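Local coordinates for protein secretory pathway GDP dissociation inhibitor (PDB 2BCG) that inhibits GDP release from the Rab GTPase Sec4, is essential in the yeast secretory pathway, and extracts GDP-bound Ypt7 from vacuolar membranes, at residues I219-Y222 and C223-A227; D432-F435 and R436-H440. All coordinates share one frame; numbering follows the deposited sequence. Where two conformers were deposited one is given.

Overall arrangement
Each contact joins successive turns of one helix, contact 1 mostly in the C-terminal half of helix 212-229 and contact 2 at the C-terminal end of helix 424-438. Their centres lie 28 Å apart and they do not touch. Contact 1 is largely buried: apolar groups, one thiol and one serine hydroxyl serve it, and two bound geranylgeranyl lipids lie against the helix. Contact 2 is only partly buried. I433 and Y434 turn inward onto helix 21-32, whereas D432, F435 and H440 are exposed, and a salt bridge and a helix-terminating glycine come into play. Each contact nevertheless uses a serine or threonine hydroxyl to share a backbone carbonyl four residues back.

Contact 1. Residues I219-Y222 and C223-A227; sequences ILLY and CQSVA. With GER (geran-8-yl geran), chain D; GER (geran-8-yl geran), chain C.
The hydroxyl OG of S225 turns back to L221 O at 2.8 Å, coming from above the carbonyl plane, while S225 N bonds to the same oxygen from its opposite face. Two donors of one residue thus grip a single acceptor, and OG is bonded to N94 N as well, tying the helix to the loop after strand 91-92. L221 CD1 lies 3.7 Å from this hydroxyl, next to M92. Y222 has its CG anti to the backbone N (chi1 -174°), which carries the ring alongside the following turn; there, in the conformer given for V226, the ring and the valine side chain cross obliquely. The ring also meets methyl C14 of the chain C lipid obliquely. On the neighbouring side of the helix C223 holds SG anti to its carbonyl carbon (chi1 -64°), back toward I219, whose CG2 is 4.4 Å from SG. CB of C223 lies 3.6 Å from C3 of the chain D lipid, so the branched first isoprene unit rests against the cysteine. The chain C lipid reaches the same helix further on, its methyl C9 being 3.9 Å from CB of A227. This surface of helix 212-229 is one wall of the geranylgeranyl pocket, which receives the geranylgeranyl groups carried by prenylated Rab proteins; M199 of helix 189-199 touches both Y222 and C223. At the next position, the chain of Q224 runs extended beyond CG and crosses L220 obliquely, its amide end packing beside the leucine branch point. An alanine in place of Q224 would remove this cover and is likely to leave the isobutyl group of L220 less closely packed on that side.

Contact 2. Residues D432-F435 and R436-H440; sequences DIYF and RVTGH
One face of the Y434 ring is covered by methyl CG2 of T438, which sits 3.8 Å from the ring centroid in a CH-pi contact, 16° off the normal. H440 approaches the same tyrosine obliquely, the two ring planes standing 68° apart, with CE1 of H440 3.5 Å from CE1 of Y434. T438 OG1 lies over the centre of the imidazole. The F435 ring, by contrast, is met at its edge: CD2 is 3.4 Å from the backbone carbon C of H440. The guanidinium of R436 has I433 over one face and the D432 carboxylate at its edge. In their salt bridge NH1 of R436 stands 2.9 Å from OD1 of D432, reaching it from above the carboxylate plane, and the two planes are turned 50° apart. A bend at chi2 and chi3 folds the arginine back along the preceding turn, while its NE and NH2 bond to D405 O and L413 O. Y434 OH bonds to D33, so the aromatic end is held from beyond the helix.

T438 places OG1 between its backbone N and carbonyl carbon, from where it bonds to Y434 O at 3.0 Å. T438 N reaches that same oxygen at 2.8 Å, giving it two donors. G439 N then bonds to F435 O at 2.7 Å, and the positive phi of G439 breaks the helical path and turns the chain into H440. A glycine of left-handed conformation closing the last turn is a common way to end an alpha-helix, here ending helix 424-438 just beyond I433 and Y434, the residues that pack on helix 21-32.

Contact 1. Residues I219-Y222 and C223-A227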
loop_
_atom_site.group_PDB
_atom_site.type_symbol
_atom_site.label_atom_id
_atom_site.label_comp_id
_atom_site.label_asym_id
_atom_site.label_seq_id
_atom_site.Cartn_x
_atom_site.Cartn_y
_atom_site.Cartn_z
ATOM N N ILE A 219 -6.564 17.929 15.504
ATOM C CA ILE A 219 -5.465 18.295 16.373
ATOM C C ILE A 219 -5.164 17.192 17.384
ATOM O O ILE A 219 -4.011 16.835 17.609
ATOM C CB ILE A 219 -5.766 19.644 17.091
ATOM C CG1 ILE A 219 -5.904 20.763 16.048
ATOM C CG2 ILE A 219 -4.680 19.949 18.139
ATOM C CD1 ILE A 219 -6.656 21.984 16.575
ATOM N N LEU A 220 -6.211 16.647 18.016
ATOM C CA LEU A 220 -6.022 15.473 18.854
ATOM C C LEU A 220 -5.361 14.295 18.108
ATOM O O LEU A 220 -4.413 13.696 18.642
ATOM C CB LEU A 220 -7.356 15.036 19.451
ATOM C CG LEU A 220 -7.341 13.923 20.495
ATOM C CD1 LEU A 220 -6.521 14.255 21.741
ATOM C CD2 LEU A 220 -8.805 13.634 20.828
ATOM N N LEU A 221 -5.855 14.004 16.896
ATOM C CA LEU A 221 -5.268 12.947 16.021
ATOM C C LEU A 221 -3.779 13.210 15.780
ATOM O O LEU A 221 -2.966 12.298 15.870
ATOM C CB LEU A 221 -6.013 12.832 14.690
ATOM C CG LEU A 221 -5.436 11.838 13.656
ATOM C CD1 LEU A 221 -5.376 10.401 14.199
ATOM C CD2 LEU A 221 -6.171 11.899 12.353
ATOM N N TYR A 222 -3.419 14.457 15.484
ATOM C CA TYR A 222 -2.011 14.792 15.269
ATOM C C TYR A 222 -1.179 14.522 16.513
ATOM O O TYR A 222 -0.111 13.894 16.438
ATOM C CB TYR A 222 -1.873 16.268 14.867
ATOM C CG TYR A 222 -0.470 16.698 14.479
ATOM C CD1 TYR A 222 0.487 16.983 15.468
ATOM C CD2 TYR A 222 -0.113 16.830 13.128
ATOM C CE1 TYR A 222 1.792 17.381 15.122
ATOM C CE2 TYR A 222 1.186 17.227 12.755
ATOM C CZ TYR A 222 2.128 17.504 13.764
ATOM O OH TYR A 222 3.412 17.867 13.403
ATOM N N CYS A 223 -1.640 15.025 17.665
ATOM C CA CYS A 223 -0.902 14.846 18.912
ATOM C C CYS A 223 -0.801 13.373 19.306
ATOM O O CYS A 223 0.268 12.907 19.685
ATOM C CB CYS A 223 -1.542 15.645 20.047
ATOM S SG CYS A 223 -1.491 17.430 19.760
ATOM N N GLN A 224 -1.899 12.632 19.177
ATOM C CA GLN A 224 -1.846 11.187 19.439
ATOM C C GLN A 224 -0.876 10.473 18.483
ATOM O O GLN A 224 -0.160 9.563 18.877
ATOM C CB GLN A 224 -3.232 10.563 19.323
ATOM C CG GLN A 224 -4.230 11.027 20.382
ATOM C CD GLN A 224 -5.628 10.558 20.067
ATOM O OE1 GLN A 224 -5.972 10.316 18.903
ATOM N NE2 GLN A 224 -6.457 10.434 21.105
ATOM N N SER A 225 -0.880 10.878 17.223
ATOM C CA SER A 225 0.013 10.252 16.247
ATOM C C SER A 225 1.494 10.516 16.498
ATOM O O SER A 225 2.303 9.604 16.392
ATOM C CB SER A 225 -0.365 10.698 14.824
ATOM O OG SER A 225 -1.660 10.241 14.470
ATOM N N VAL A 226 1.858 11.766 16.821
ATOM C CA VAL A 226 3.269 12.040 17.102
ATOM C C VAL A 226 3.642 11.338 18.400
ATOM O O VAL A 226 4.775 10.871 18.529
ATOM C CB VAL A 226 3.632 13.548 17.191
ATOM C CG1 VAL A 226 5.153 13.733 17.031
ATOM C CG2 VAL A 226 2.948 14.316 16.135
ATOM N N ALA A 227 2.689 11.240 19.332
ATOM C CA ALA A 227 2.934 10.558 20.602
ATOM C C ALA A 227 3.197 9.058 20.455
ATOM O O ALA A 227 3.993 8.514 21.204
ATOM C CB ALA A 227 1.821 10.831 21.601
HETATM C C1 GER D . -2.239 13.950 23.704
HETATM C C2 GER D . -1.184 15.083 23.660
HETATM C C3 GER D . -1.475 16.450 23.516
HETATM C C4 GER D . -2.910 16.983 23.378
HETATM C C5 GER D . -0.310 17.452 23.472
HETATM C C6 GER D . -0.155 18.268 24.764
HETATM C C7 GER D . 1.061 18.959 24.781
HETATM C C8 GER D . 1.440 20.065 25.554
HETATM C C9 GER D . 0.474 20.692 26.574
HETATM C C10 GER D . 2.861 20.639 25.393
HETATM C C11 GER D . 2.913 21.957 24.600
HETATM C C12 GER D . 4.138 22.597 24.796
HETATM C C13 GER D . 4.593 23.818 24.295
HETATM C C14 GER D . 3.741 24.693 23.377
HETATM C C15 GER D . 5.994 24.298 24.669
HETATM C C16 GER D . 5.946 25.201 25.892
HETATM C C17 GER D . 7.156 25.853 26.071
HETATM C C18 GER D . 7.338 27.120 26.615
HETATM C C19 GER D . 6.124 27.944 27.093
HETATM C C20 GER D . 8.768 27.685 26.739
HETATM C C1 GER C . 1.035 12.148 26.042
HETATM C C2 GER C . 2.395 12.689 25.557
HETATM C C3 GER C . 2.769 14.035 25.675
HETATM C C4 GER C . 1.824 15.064 26.322
HETATM C C5 GER C . 4.150 14.512 25.163
HETATM C C6 GER C . 4.260 14.516 23.625
HETATM C C7 GER C . 3.889 15.742 23.051
HETATM C C8 GER C . 3.012 15.935 21.970
HETATM C C9 GER C . 2.333 14.720 21.328
HETATM C C10 GER C . 2.674 17.352 21.445
HETATM C C11 GER C . 3.502 17.894 20.259
HETATM C C12 GER C . 3.451 19.296 20.309
HETATM C C13 GER C . 3.379 20.295 19.325
HETATM C C14 GER C . 3.344 19.963 17.825
HETATM C C15 GER C . 3.327 21.763 19.789
HETATM C C16 GER C . 4.101 22.742 18.897
HETATM C C17 GER C . 4.874 23.629 19.652
HETATM C C18 GER C . 5.584 24.771 19.252
HETATM C C19 GER C . 5.629 25.276 17.804
HETATM C C20 GER C . 6.354 25.558 20.302
#

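Contact 2. Residues D432-F435 and R436-H440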
loop_
_atom_site.group_PDB
_atom_site.type_symbol
_atom_site.label_atom_id
_atom_site.label_comp_id
_atom_site.label_asym_id
_atom_site.label_seq_id
_atom_site.Cartn_x
_atom_site.Cartn_y
_atom_site.Cartn_z
ATOM N N ASP A 432 -17.462 5.493 4.596
ATOM C CA ASP A 432 -18.708 6.009 4.057
ATOM C C ASP A 432 -19.278 5.035 3.015
ATOM O O ASP A 432 -20.477 4.712 3.049
ATOM C CB ASP A 432 -18.477 7.402 3.452
ATOM C CG ASP A 432 -19.736 7.996 2.891
ATOM O OD1 ASP A 432 -19.721 8.459 1.719
ATOM O OD2 ASP A 432 -20.784 7.970 3.616
ATOM N N ILE A 433 -18.421 4.531 2.124
ATOM C CA ILE A 433 -18.862 3.608 1.057
ATOM C C ILE A 433 -19.358 2.312 1.701
ATOM O O ILE A 433 -20.385 1.760 1.278
ATOM C CB ILE A 433 -17.719 3.289 0.034
ATOM C CG1 ILE A 433 -17.327 4.533 -0.776
ATOM C CG2 ILE A 433 -18.176 2.175 -0.963
ATOM C CD1 ILE A 433 -15.944 4.391 -1.466
ATOM N N TYR A 434 -18.676 1.850 2.747
ATOM C CA TYR A 434 -19.057 0.608 3.394
ATOM C C TYR A 434 -20.453 0.751 4.019
ATOM O O TYR A 434 -21.292 -0.153 3.868
ATOM C CB TYR A 434 -18.050 0.233 4.459
ATOM C CG TYR A 434 -18.318 -1.088 5.120
ATOM C CD1 TYR A 434 -19.204 -1.187 6.191
ATOM C CD2 TYR A 434 -17.696 -2.251 4.662
ATOM C CE1 TYR A 434 -19.440 -2.391 6.812
ATOM C CE2 TYR A 434 -17.926 -3.471 5.272
ATOM C CZ TYR A 434 -18.805 -3.536 6.344
ATOM O OH TYR A 434 -19.027 -4.754 6.926
ATOM N N PHE A 435 -20.682 1.867 4.719
ATOM C CA PHE A 435 -22.011 2.188 5.300
ATOM C C PHE A 435 -23.082 2.246 4.205
ATOM O O PHE A 435 -24.184 1.680 4.360
ATOM C CB PHE A 435 -21.939 3.507 6.088
ATOM C CG PHE A 435 -23.254 3.926 6.688
ATOM C CD1 PHE A 435 -23.928 5.038 6.195
ATOM C CD2 PHE A 435 -23.822 3.198 7.723
ATOM C CE1 PHE A 435 -25.180 5.429 6.758
ATOM C CE2 PHE A 435 -25.057 3.570 8.291
ATOM C CZ PHE A 435 -25.733 4.677 7.798
ATOM N N ARG A 436 -22.773 2.909 3.093
ATOM C CA ARG A 436 -23.674 2.965 1.926
ATOM C C ARG A 436 -24.000 1.572 1.371
ATOM O O ARG A 436 -25.175 1.253 1.062
ATOM C CB ARG A 436 -23.106 3.867 0.818
ATOM C CG ARG A 436 -23.190 5.362 1.142
ATOM C CD ARG A 436 -22.039 6.178 0.546
ATOM N NE ARG A 436 -21.848 6.002 -0.883
ATOM C CZ ARG A 436 -20.729 6.399 -1.507
ATOM N NH1 ARG A 436 -19.758 6.976 -0.792
ATOM N NH2 ARG A 436 -20.571 6.218 -2.822
ATOM N N VAL A 437 -22.976 0.728 1.272
ATOM C CA VAL A 437 -23.149 -0.629 0.727
ATOM C C VAL A 437 -23.915 -1.554 1.693
ATOM O O VAL A 437 -24.829 -2.289 1.269
ATOM C CB VAL A 437 -21.767 -1.222 0.329
ATOM C CG1 VAL A 437 -21.869 -2.729 0.018
ATOM C CG2 VAL A 437 -21.206 -0.490 -0.855
ATOM N N THR A 438 -23.557 -1.544 2.975
ATOM C CA THR A 438 -24.082 -2.543 3.925
ATOM C C THR A 438 -25.225 -2.037 4.823
ATOM O O THR A 438 -25.950 -2.855 5.434
ATOM C CB THR A 438 -22.984 -3.067 4.877
ATOM O OG1 THR A 438 -22.648 -2.030 5.815
ATOM C CG2 THR A 438 -21.746 -3.597 4.120
ATOM N N GLY A 439 -25.365 -0.714 4.949
ATOM C CA GLY A 439 -26.410 -0.106 5.800
ATOM C C GLY A 439 -26.071 0.035 7.275
ATOM O O GLY A 439 -26.891 0.505 8.073
ATOM N N HIS A 440 -24.859 -0.373 7.650
ATOM C CA HIS A 440 -24.421 -0.276 9.020
ATOM C C HIS A 440 -22.976 0.208 9.025
ATOM O O HIS A 440 -22.231 -0.100 8.083
ATOM C CB HIS A 440 -24.521 -1.633 9.711
ATOM C CG HIS A 440 -23.897 -2.764 8.937
ATOM N ND1 HIS A 440 -22.534 -2.974 8.886
ATOM C CD2 HIS A 440 -24.453 -3.753 8.193
ATOM C CE1 HIS A 440 -22.277 -4.038 8.149
ATOM N NE2 HIS A 440 -23.423 -4.532 7.720
#